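Local coordinates for protein CEL44C (Paenibacillus polymyxa, PDB 2YIH) that hydrolyses xyloglucan and probably other beta-1,4-glucans as a family 44 endo-glucanase, this chain being one piece of a longer multidomain protein, at residues R43-N48 with G89-S94; E56-N61 with Y73-G78; E207-S212 with L263-L268; P231-F236 with S256-Y261. The protein carries 8 engineered substitutions. All coordinates share one frame; numbering follows the deposited sequence.

The touching residues are mostly buried in all four contacts. Contacts 1 and 4 lie nearer the centre of the chain; contacts 2 and 3 lie farther out, and Gln-265 of contact 3 is partly exposed. Contacts 1 and 4 each pack a strand of the eight-stranded parallel barrel against an outer helix, and each carries a residue of the glycan pocket. Contact 3 joins two outer helices and shares helix 258-273 with contact 4. Contact 2 lies between strand 42-45 and helix 90-102 in the chain and touches contact 1 through Val-91. Contact 1 is aliphatic and contact 4 largely aromatic. Contact 3 adds a thioether and a glutamine stem. Contact 2 combines a disulfide sulfur, a bridging water and a calcium ligand.

Contact 1 of 4, residues R43-N48 with G89-S94. Engineered in segment 89-94: Val-92 (natural residue Thr). With BGC (beta-D-glucopyranose), chain B; EDO (1,2-ethanediol), chain N; EDO (1,2-ethanediol), chain L.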
# COMPACT_ATOMS: atom_id res chain seq x y z
N ARG A 43 -3.96 6.89 4.37
CA ARG A 43 -5.18 6.41 3.70
C ARG A 43 -5.08 6.70 2.21
O ARG A 43 -4.60 7.78 1.84
CB ARG A 43 -6.42 7.10 4.32
CG ARG A 43 -6.59 6.66 5.79
CD ARG A 43 -7.74 7.41 6.50
NE ARG A 43 -9.07 7.06 5.97
CZ ARG A 43 -9.88 7.93 5.36
NH1 ARG A 43 -9.44 9.15 5.05
NH2 ARG A 43 -11.10 7.57 5.03
N ARG A 44 -5.55 5.78 1.36
CA ARG A 44 -5.49 5.96 -0.09
C ARG A 44 -6.90 5.92 -0.64
O ARG A 44 -7.68 5.05 -0.27
CB ARG A 44 -4.71 4.81 -0.72
CG ARG A 44 -4.78 4.75 -2.27
CD ARG A 44 -3.73 3.76 -2.75
NE ARG A 44 -3.70 3.64 -4.22
CZ ARG A 44 -4.31 2.68 -4.91
NH1 ARG A 44 -5.19 1.85 -4.32
NH2 ARG A 44 -4.09 2.59 -6.24
N LEU A 45 -7.18 6.82 -1.58
CA LEU A 45 -8.42 6.76 -2.36
C LEU A 45 -7.98 6.35 -3.78
O LEU A 45 -7.52 7.20 -4.56
CB LEU A 45 -9.13 8.12 -2.36
CG LEU A 45 -10.43 8.17 -3.18
CD1 LEU A 45 -11.47 7.22 -2.60
CD2 LEU A 45 -10.97 9.58 -3.21
N GLY A 46 -8.13 5.08 -4.08
CA GLY A 46 -7.59 4.55 -5.34
C GLY A 46 -8.21 3.24 -5.70
O GLY A 46 -9.27 2.91 -5.20
N GLY A 47 -7.62 2.54 -6.67
CA GLY A 47 -8.23 1.34 -7.21
C GLY A 47 -9.10 1.59 -8.43
O GLY A 47 -9.16 2.70 -8.95
N ASN A 48 -9.76 0.53 -8.89
CA ASN A 48 -10.36 0.58 -10.25
C ASN A 48 -11.39 1.70 -10.38
O ASN A 48 -11.51 2.32 -11.45
CB ASN A 48 -11.00 -0.78 -10.56
CG ASN A 48 -9.97 -1.88 -10.68
OD1 ASN A 48 -8.81 -1.60 -10.91
ND2 ASN A 48 -10.41 -3.13 -10.63
N GLY A 89 -16.65 17.45 -5.94
CA GLY A 89 -15.48 17.03 -5.18
C GLY A 89 -15.82 16.31 -3.88
O GLY A 89 -14.90 15.93 -3.15
N ALA A 90 -17.11 16.13 -3.58
CA ALA A 90 -17.51 15.67 -2.23
C ALA A 90 -16.95 14.29 -1.84
O ALA A 90 -16.65 14.05 -0.68
CB ALA A 90 -19.04 15.71 -2.08
N VAL A 91 -16.81 13.37 -2.78
CA VAL A 91 -16.21 12.07 -2.41
C VAL A 91 -14.78 12.30 -1.87
O VAL A 91 -14.36 11.71 -0.85
CB VAL A 91 -16.16 11.07 -3.62
CG1 VAL A 91 -15.18 9.91 -3.36
CG2 VAL A 91 -17.57 10.51 -3.91
N VAL A 92 -14.04 13.17 -2.56
CA VAL A 92 -12.64 13.39 -2.20
C VAL A 92 -12.51 14.26 -0.94
O VAL A 92 -11.67 13.99 -0.07
CB VAL A 92 -11.85 13.98 -3.34
CG1 VAL A 92 -10.38 14.25 -2.89
CG2 VAL A 92 -11.87 12.98 -4.51
N THR A 93 -13.31 15.31 -0.85
CA THR A 93 -13.26 16.15 0.34
C THR A 93 -13.77 15.42 1.59
O THR A 93 -13.19 15.58 2.68
CB THR A 93 -14.01 17.52 0.17
OG1 THR A 93 -15.42 17.29 -0.04
CG2 THR A 93 -13.39 18.29 -1.00
N SER A 94 -14.82 14.60 1.45
CA SER A 94 -15.24 13.82 2.60
C SER A 94 -14.13 12.84 3.04
O SER A 94 -13.86 12.67 4.24
CB SER A 94 -16.58 13.10 2.30
OG SER A 94 -17.01 12.35 3.44
C2 BGC B . -7.71 -7.88 -12.30
C3 BGC B . -7.76 -6.38 -11.99
C4 BGC B . -7.43 -6.16 -10.51
C5 BGC B . -6.19 -6.93 -10.07
C6 BGC B . -6.10 -6.85 -8.54
C1 BGC B . -6.35 -8.44 -11.89
O2 BGC B . -7.93 -8.12 -13.70
O3 BGC B . -9.06 -5.84 -12.26
O4 BGC B . -7.29 -4.78 -10.15
O5 BGC B . -6.27 -8.30 -10.48
O6 BGC B . -7.38 -7.11 -7.95
C1 EDO N . -17.70 17.31 1.97
O1 EDO N . -16.35 17.55 2.41
C2 EDO N . -18.45 16.33 2.87
O2 EDO N . -19.46 15.71 2.05
C1 EDO L . -12.24 3.52 -4.05
O1 EDO L . -11.82 3.09 -5.35
C2 EDO L . -13.27 2.51 -3.57
O2 EDO L . -12.61 1.27 -3.34
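The contact belongs to a beta-alpha-beta unit of the TIM barrel, in which Leu-45 at the end of strand 42-45 packs on Val-91 and Val-92 of helix 90-102. Val-92 is an engineered residue. One methyl does the touching. Leu-45 CD2 comes to 3.7 Å from Val-92 CG2, and the two side chains meet aslant. The same CD2 lies 4.2 Å from Val-91 CG1, so it rests against two neighbouring residues of the first helical turn. Leu-45 CG is anti to its own nitrogen (chi1 179°), which stretches the side chain out to the helix. The other methyl, CD1, faces an ethanediol molecule that probably came from the crystallisation liquor. That ethanediol donates from O1 to Gly-46 O at 2.6 Å.

Beyond the strand the chain turns into the glycan pocket through Gly-46 and Gly-47. There Asn-48 ND2 makes a weak hydrogen bond of 3.4 Å to O3 of a bound glucose, and it also bonds to Asp-65. Arg-43 reaches the same helix further along, where NH1 bonds to Phe-95 O and Ser-99 OG, while NE forms a salt bridge with Asp-33. Strand 42-45 pairs with strand 105-110, which follows helix 90-102. On its other flanks the start of the helix meets helix 159-170 through Val-92 and helix 73-77 through Val-91.

Contact 2 of 4, residues E56-N61 with Y73-G78. With CA (calcium ion), chain C; EDO (1,2-ethanediol), chain H.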
# COMPACT_ATOMS: atom_id res chain seq x y z
N GLU A 56 -16.56 16.49 -10.70
CA GLU A 56 -17.63 17.48 -10.79
C GLU A 56 -18.95 16.95 -10.28
O GLU A 56 -19.71 17.70 -9.65
CB GLU A 56 -17.79 18.02 -12.23
CG GLU A 56 -16.49 18.58 -12.83
CD GLU A 56 -16.72 19.12 -14.22
OE1 GLU A 56 -17.72 18.73 -14.88
OE2 GLU A 56 -15.92 19.95 -14.66
N ASN A 57 -19.25 15.68 -10.58
CA ASN A 57 -20.53 15.10 -10.17
C ASN A 57 -20.41 13.88 -9.27
O ASN A 57 -21.41 13.30 -8.89
CB ASN A 57 -21.41 14.79 -11.41
CG ASN A 57 -20.79 13.74 -12.34
OD1 ASN A 57 -19.80 13.11 -12.03
ND2 ASN A 57 -21.42 13.54 -13.50
N ASN A 58 -19.16 13.46 -8.99
CA ASN A 58 -18.86 12.27 -8.15
C ASN A 58 -19.22 10.92 -8.74
O ASN A 58 -19.15 9.91 -8.05
CB ASN A 58 -19.42 12.39 -6.73
CG ASN A 58 -18.89 13.61 -6.01
OD1 ASN A 58 -17.69 13.68 -5.68
ND2 ASN A 58 -19.77 14.59 -5.77
N MET A 59 -19.59 10.89 -10.02
CA MET A 59 -19.89 9.64 -10.71
C MET A 59 -18.62 8.90 -11.06
O MET A 59 -17.53 9.50 -11.21
CB MET A 59 -20.76 9.89 -11.97
CG MET A 59 -22.13 10.55 -11.65
SD MET A 59 -23.12 9.49 -10.53
CE MET A 59 -22.90 10.31 -8.96
N SER A 60 -18.71 7.59 -11.15
CA SER A 60 -17.53 6.80 -11.55
C SER A 60 -18.04 5.54 -12.24
O SER A 60 -19.26 5.26 -12.21
CB SER A 60 -16.67 6.43 -10.31
OG SER A 60 -17.42 5.64 -9.41
N ASN A 61 -17.12 4.77 -12.81
CA ASN A 61 -17.47 3.54 -13.53
C ASN A 61 -16.71 2.33 -13.00
O ASN A 61 -15.47 2.36 -12.80
CB ASN A 61 -17.23 3.73 -15.04
CG ASN A 61 -17.87 2.64 -15.88
OD1 ASN A 61 -17.37 1.51 -15.94
ND2 ASN A 61 -19.02 2.96 -16.52
N TYR A 73 -21.55 4.83 -6.76
CA TYR A 73 -20.94 3.92 -5.77
C TYR A 73 -19.99 4.66 -4.82
O TYR A 73 -19.97 4.40 -3.62
CB TYR A 73 -20.16 2.82 -6.47
CG TYR A 73 -19.33 1.98 -5.50
CD1 TYR A 73 -19.94 1.09 -4.63
CD2 TYR A 73 -17.95 2.14 -5.41
CE1 TYR A 73 -19.20 0.36 -3.72
CE2 TYR A 73 -17.21 1.38 -4.54
CZ TYR A 73 -17.84 0.52 -3.68
OH TYR A 73 -17.08 -0.23 -2.82
N LEU A 74 -19.15 5.54 -5.36
CA LEU A 74 -18.10 6.11 -4.48
C LEU A 74 -18.73 7.03 -3.42
O LEU A 74 -18.17 7.23 -2.31
CB LEU A 74 -17.04 6.87 -5.30
CG LEU A 74 -16.05 5.98 -6.06
CD1 LEU A 74 -15.06 6.87 -6.85
CD2 LEU A 74 -15.31 5.03 -5.07
N CYS A 75 -19.87 7.62 -3.75
CA CYS A 75 -20.63 8.39 -2.75
C CYS A 75 -21.15 7.45 -1.65
O CYS A 75 -21.00 7.73 -0.44
CB CYS A 75 -21.83 9.10 -3.37
SG CYS A 75 -21.33 10.42 -4.53
N SER A 76 -21.77 6.36 -2.08
CA SER A 76 -22.22 5.30 -1.16
C SER A 76 -21.09 4.80 -0.26
O SER A 76 -21.22 4.74 0.98
CB SER A 76 -22.81 4.13 -1.95
OG SER A 76 -23.92 4.56 -2.72
N ASN A 77 -19.98 4.42 -0.88
CA ASN A 77 -18.83 3.92 -0.16
C ASN A 77 -18.27 4.93 0.86
O ASN A 77 -17.78 4.52 1.94
CB ASN A 77 -17.73 3.49 -1.16
CG ASN A 77 -16.52 2.85 -0.48
OD1 ASN A 77 -16.65 1.83 0.17
ND2 ASN A 77 -15.36 3.49 -0.61
N GLY A 78 -18.30 6.21 0.51
CA GLY A 78 -17.80 7.24 1.40
C GLY A 78 -18.81 7.68 2.45
O GLY A 78 -18.51 8.55 3.27
CA CA C . -17.19 20.05 -16.81
C1 EDO H . -11.09 4.89 0.82
O1 EDO H . -11.46 5.18 2.18
C2 EDO H . -12.38 4.54 0.09
O2 EDO H . -12.63 3.16 0.32
O HOH W 1 -19.36 7.11 -7.93
O HOH W 2 -15.72 22.00 -17.11
O HOH W 3 -18.89 18.52 -17.50
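Asn-58 and Ser-60 form the tight part of this contact, against Cys-75 and Leu-74 of the short helix 73-77. Asn-58 CB lies 3.5 Å from Cys-75 SG, which is in a disulfide with Cys-85. Ser-60 sets its hydroxyl against the leucine branch, with OG 3.6 Å from Leu-74 CG. Its CB is close to the CD1 methyl of the same leucine. A water ties the two segments together here. It donates to Asn-58 O at 2.8 Å. It accepts from Ser-60 OG and from Leu-74 N, the latter at 3.0 Å. Ser-60 OG lies between the backbone N and the carbonyl carbon (chi1 62°), which brings it to both Leu-74 and the water. It has a further polar partner in Arg-49.

The buried amide of Asn-58 is well satisfied. Its OD1 takes bonds from Tyr-53 OH and Val-91 N, and its ND2 gives bonds to Cys-85 O and Lys-87 O. Asn-58 sits in the middle of an Asx turn, closed by Met-59 N to Asn-57 OD1 at 3.0 Å. The donor stands above the carbonyl plane. Ser-60 then enters strand 60-61, an outer strand of a small antiparallel sheet, and pairs with Asp-71.

The other side of helix 73-77 is loose. Tyr-73, Ser-76, Asn-77 and Gly-78 are exposed. Asn-77 CB lies over one face of the Tyr-73 ring, toward its rim. Asn-77 ND2 bonds to an ethanediol. At the far end of 56-61, Glu-56 binds calcium with both carboxylate oxygens, OE1 being 2.4 Å from the metal. Asp-151, Asp-154, Tyr-156 and two waters complete the site.

Contact 3 of 4, residues E207-S212 with L263-L268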
# COMPACT_ATOMS: atom_id res chain seq x y z
N GLU A 207 3.32 5.78 -24.56
CA GLU A 207 2.03 6.42 -24.22
C GLU A 207 1.93 6.70 -22.71
O GLU A 207 1.50 7.78 -22.30
CB GLU A 207 0.85 5.53 -24.63
CG GLU A 207 -0.49 6.13 -24.21
CD GLU A 207 -1.66 5.18 -24.38
OE1 GLU A 207 -1.45 4.04 -24.85
OE2 GLU A 207 -2.79 5.57 -24.02
N LEU A 208 2.22 5.68 -21.92
CA LEU A 208 2.10 5.81 -20.46
C LEU A 208 3.01 6.92 -19.94
O LEU A 208 2.58 7.76 -19.15
CB LEU A 208 2.41 4.49 -19.79
CG LEU A 208 2.24 4.53 -18.26
CD1 LEU A 208 0.86 5.08 -17.85
CD2 LEU A 208 2.50 3.15 -17.68
N VAL A 209 4.26 6.94 -20.40
CA VAL A 209 5.17 8.01 -19.99
C VAL A 209 4.65 9.39 -20.40
O VAL A 209 4.65 10.33 -19.61
CB VAL A 209 6.60 7.79 -20.51
CG1 VAL A 209 7.47 9.08 -20.35
CG2 VAL A 209 7.24 6.62 -19.78
N ASP A 210 4.21 9.52 -21.65
CA ASP A 210 3.68 10.80 -22.12
C ASP A 210 2.46 11.27 -21.32
O ASP A 210 2.37 12.44 -20.95
CB ASP A 210 3.33 10.73 -23.62
CG ASP A 210 4.58 10.65 -24.52
OD1 ASP A 210 5.71 10.95 -24.06
OD2 ASP A 210 4.40 10.27 -25.69
N ARG A 211 1.51 10.36 -21.05
CA ARG A 211 0.32 10.73 -20.27
C ARG A 211 0.73 11.16 -18.86
O ARG A 211 0.18 12.11 -18.32
CB ARG A 211 -0.62 9.53 -20.17
CG ARG A 211 -1.43 9.31 -21.44
CD ARG A 211 -2.39 8.14 -21.27
NE ARG A 211 -3.11 7.85 -22.51
CZ ARG A 211 -4.20 8.51 -22.91
NH1 ARG A 211 -4.68 9.51 -22.18
NH2 ARG A 211 -4.78 8.21 -24.08
N SER A 212 1.72 10.47 -18.32
CA SER A 212 2.22 10.72 -16.96
C SER A 212 2.90 12.07 -16.84
O SER A 212 2.70 12.81 -15.88
CB SER A 212 3.22 9.60 -16.59
OG SER A 212 2.55 8.34 -16.48
N LEU A 263 11.36 4.56 -14.91
CA LEU A 263 12.17 5.38 -14.02
C LEU A 263 13.09 6.29 -14.80
O LEU A 263 13.15 7.50 -14.56
CB LEU A 263 12.95 4.50 -13.04
CG LEU A 263 12.12 3.86 -11.94
CD1 LEU A 263 12.81 2.62 -11.41
CD2 LEU A 263 11.85 4.86 -10.82
N ASP A 264 13.77 5.73 -15.81
CA ASP A 264 14.71 6.51 -16.60
C ASP A 264 13.99 7.56 -17.42
O ASP A 264 14.43 8.71 -17.53
CB ASP A 264 15.52 5.55 -17.50
CG ASP A 264 16.72 6.22 -18.16
OD1 ASP A 264 17.34 7.09 -17.54
OD2 ASP A 264 17.07 5.80 -19.29
N GLN A 265 12.84 7.19 -18.01
CA GLN A 265 12.10 8.14 -18.85
C GLN A 265 11.48 9.26 -18.03
O GLN A 265 11.47 10.41 -18.47
CB GLN A 265 11.02 7.43 -19.69
CG GLN A 265 11.61 6.48 -20.78
CD GLN A 265 12.50 7.20 -21.79
OE1 GLN A 265 13.67 6.82 -22.01
NE2 GLN A 265 12.00 8.31 -22.30
N MET A 266 11.02 8.94 -16.81
CA MET A 266 10.49 9.99 -15.92
C MET A 266 11.62 10.91 -15.44
O MET A 266 11.44 12.13 -15.36
CB MET A 266 9.68 9.40 -14.75
CG MET A 266 8.37 8.68 -15.21
SD MET A 266 7.25 9.82 -16.06
CE MET A 266 6.59 10.77 -14.67
N ARG A 267 12.79 10.33 -15.20
CA ARG A 267 13.98 11.12 -14.85
C ARG A 267 14.36 12.07 -15.97
O ARG A 267 14.54 13.28 -15.75
CB ARG A 267 15.13 10.21 -14.47
CG ARG A 267 16.27 10.98 -13.86
CD ARG A 267 17.53 10.43 -14.27
NE ARG A 267 18.62 11.17 -13.63
CZ ARG A 267 19.75 10.60 -13.28
NH1 ARG A 267 19.92 9.32 -13.53
NH2 ARG A 267 20.71 11.30 -12.67
N LEU A 268 14.40 11.55 -17.20
CA LEU A 268 14.68 12.36 -18.40
C LEU A 268 13.66 13.47 -18.61
O LEU A 268 14.01 14.64 -18.85
CB LEU A 268 14.72 11.48 -19.66
CG LEU A 268 15.91 10.58 -19.91
CD1 LEU A 268 15.58 9.48 -20.92
CD2 LEU A 268 17.05 11.44 -20.44
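Val-209 and Gln-265 meet with their side chains at about a right angle. Both valine methyls straddle the glutamine stem: CG2 is 3.9 Å from Gln-265 CB, and CG1 is 4.0 Å from the same carbon. Gln-265 CB points at the other helix and makes the contact; the amide lies farther off. Met-266 sets off past the other helix, but folds at its second and third torsions (-61° and -75°), which brings the thioether back. Its terminal methyl CE reaches Ser-212 CB at 4.1 Å. Its SD lies beside the valine, 4.4 Å from Val-209 CG1.

The two segments belong to helices 205-222 and 258-273, two outer helices of the TIM barrel. Strand 227-233 and the short helices 236-241 and 248-251 lie between them in the chain. The axes of segments 207-212 and 263-268 approach to 10.4 Å, running in the same general direction at a crossing angle of -37°. The backbone directs Ser-212 CB to Met-266, while the hydroxyl is turned back on its own helix: OG donates to Leu-208 O at 2.7 Å. This oxygen also accepts from Ser-212 N on the opposite face of its plane.

Leu-208 touches Phe-258. On another side of helix 205-222, Arg-211 NE forms a salt bridge with Glu-207 OE2 at 2.8 Å. The carboxylate oxygen uses its anti lone pair and lies close to the guanidinium plane. His-199 bonds to the same oxygen.

Contact 4 of 4, residues P231-F236 with S256-Y261; sequences PVLYGF and SWFVDY
Trp-257 NE1, at the polar edge of an indole that packs on Phe-236, is held by two groups. Its stronger partner is Ser-344 OG. The other is Asp-260 OD1, reached by a weak bond of 3.3 Å with an N-H...O angle of 128°. Asp-260 OD1 also bonds to Ser-344, so Trp-257, Asp-260 and Ser-344 form a small polar cluster, which probably restrains the indole. Trp-257 CG sits between the backbone N and the carbonyl carbon (chi1 57°), which folds the ring back over the start of the helix. Val-259 CB then lies against one face, toward the rim. The far side of the indole reaches the other segment, with CZ3 3.9 Å from Phe-236 CE1. The two side chains cross at about a right angle.

Phe-258 makes the second half of the contact with the edge of its ring. Leu-233 CD1 approaches CD2 of that ring at 4.1 Å, near the ring plane. Pro-231, which follows a cis peptide bond, brings CG to 4.2 Å from Phe-258 CE2, and the proline and phenylalanine run past each other in opposite directions. Tyr-234, in the same segment, faces the other way into the glycan pocket and bonds to Gln-243.

The arrangement is a beta-alpha-beta crossover of the barrel: strand 227-233 leads through the short helices 236-241 and 248-251 to helix 258-273 and on to strand 280-285, its parallel neighbour. Val-259 touches Phe-281 of that strand. Helix 337-348 flanks the far side through Leu-341 and Ser-344.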
# COMPACT_ATOMS: atom_id res chain seq x y z
N PRO A 231 3.95 4.15 -11.48
CA PRO A 231 2.83 4.08 -12.39
C PRO A 231 1.66 3.26 -11.86
O PRO A 231 0.70 3.04 -12.61
CB PRO A 231 3.43 3.40 -13.66
CG PRO A 231 4.86 2.85 -13.23
CD PRO A 231 4.89 3.05 -11.69
N VAL A 232 1.69 2.90 -10.57
CA VAL A 232 0.55 2.18 -9.92
C VAL A 232 0.34 0.80 -10.60
O VAL A 232 -0.78 0.43 -11.02
CB VAL A 232 -0.77 3.05 -9.92
CG1 VAL A 232 -1.71 2.58 -8.82
CG2 VAL A 232 -0.44 4.57 -9.69
N LEU A 233 1.43 0.08 -10.79
CA LEU A 233 1.39 -1.16 -11.59
C LEU A 233 0.70 -2.30 -10.86
O LEU A 233 0.94 -2.53 -9.66
CB LEU A 233 2.82 -1.59 -11.95
CG LEU A 233 3.61 -0.56 -12.77
CD1 LEU A 233 5.02 -1.09 -13.09
CD2 LEU A 233 2.90 -0.21 -14.09
N TYR A 234 -0.12 -3.07 -11.59
CA TYR A 234 -0.96 -4.08 -10.93
C TYR A 234 -0.19 -5.25 -10.32
O TYR A 234 -0.67 -5.89 -9.37
CB TYR A 234 -2.05 -4.61 -11.89
CG TYR A 234 -1.60 -5.79 -12.73
CD1 TYR A 234 -1.73 -7.12 -12.26
CD2 TYR A 234 -1.06 -5.59 -13.99
CE1 TYR A 234 -1.31 -8.22 -13.07
CE2 TYR A 234 -0.65 -6.68 -14.80
CZ TYR A 234 -0.79 -7.98 -14.32
OH TYR A 234 -0.37 -9.05 -15.10
N GLY A 235 0.96 -5.59 -10.91
CA GLY A 235 1.62 -6.84 -10.54
C GLY A 235 2.77 -7.13 -11.50
O GLY A 235 3.06 -6.35 -12.39
N PHE A 236 3.41 -8.28 -11.30
CA PHE A 236 4.68 -8.54 -11.93
C PHE A 236 4.65 -8.47 -13.47
O PHE A 236 5.59 -7.98 -14.09
CB PHE A 236 5.25 -9.88 -11.46
CG PHE A 236 6.64 -10.11 -11.96
CD1 PHE A 236 7.72 -9.52 -11.30
CD2 PHE A 236 6.85 -10.71 -13.18
CE1 PHE A 236 9.02 -9.65 -11.83
CE2 PHE A 236 8.13 -10.81 -13.71
CZ PHE A 236 9.19 -10.26 -13.05
N SER A 256 16.31 -3.94 -18.20
CA SER A 256 16.00 -5.27 -17.69
C SER A 256 14.50 -5.53 -17.65
O SER A 256 14.07 -6.69 -17.63
CB SER A 256 16.57 -5.48 -16.28
OG SER A 256 17.99 -5.36 -16.31
N TRP A 257 13.74 -4.46 -17.44
CA TRP A 257 12.29 -4.54 -17.32
C TRP A 257 11.68 -3.16 -17.42
O TRP A 257 12.41 -2.16 -17.39
CB TRP A 257 11.83 -5.25 -16.02
CG TRP A 257 12.33 -4.68 -14.67
CD1 TRP A 257 13.37 -3.81 -14.45
CD2 TRP A 257 11.85 -5.07 -13.38
NE1 TRP A 257 13.54 -3.63 -13.09
CE2 TRP A 257 12.63 -4.40 -12.41
CE3 TRP A 257 10.83 -5.94 -12.95
CZ2 TRP A 257 12.42 -4.55 -11.03
CZ3 TRP A 257 10.63 -6.12 -11.57
CH2 TRP A 257 11.42 -5.43 -10.64
N PHE A 258 10.35 -3.11 -17.56
CA PHE A 258 9.64 -1.83 -17.74
C PHE A 258 9.88 -0.87 -16.56
O PHE A 258 9.92 0.35 -16.74
CB PHE A 258 8.12 -2.09 -17.97
CG PHE A 258 7.30 -0.84 -17.97
CD1 PHE A 258 7.31 0.00 -19.07
CD2 PHE A 258 6.67 -0.41 -16.80
CE1 PHE A 258 6.64 1.27 -19.02
CE2 PHE A 258 6.01 0.83 -16.72
CZ PHE A 258 6.00 1.70 -17.83
N VAL A 259 10.03 -1.42 -15.36
CA VAL A 259 10.32 -0.62 -14.15
C VAL A 259 11.46 0.36 -14.48
O VAL A 259 11.35 1.55 -14.22
CB VAL A 259 10.73 -1.54 -12.96
CG1 VAL A 259 11.39 -0.73 -11.79
CG2 VAL A 259 9.51 -2.36 -12.47
N ASP A 260 12.54 -0.15 -15.09
CA ASP A 260 13.71 0.67 -15.42
C ASP A 260 13.43 1.70 -16.50
O ASP A 260 13.84 2.86 -16.38
CB ASP A 260 14.87 -0.23 -15.88
CG ASP A 260 15.43 -1.07 -14.75
OD1 ASP A 260 15.18 -0.75 -13.57
OD2 ASP A 260 16.07 -2.10 -15.04
N TYR A 261 12.70 1.28 -17.54
CA TYR A 261 12.33 2.20 -18.62
C TYR A 261 11.55 3.40 -18.06
O TYR A 261 11.81 4.55 -18.40
CB TYR A 261 11.51 1.47 -19.72
CG TYR A 261 10.85 2.40 -20.74
CD1 TYR A 261 11.53 2.78 -21.89
CD2 TYR A 261 9.53 2.85 -20.57
CE1 TYR A 261 10.92 3.64 -22.83
CE2 TYR A 261 8.92 3.69 -21.51
CZ TYR A 261 9.62 4.08 -22.63
OH TYR A 261 9.05 4.91 -23.54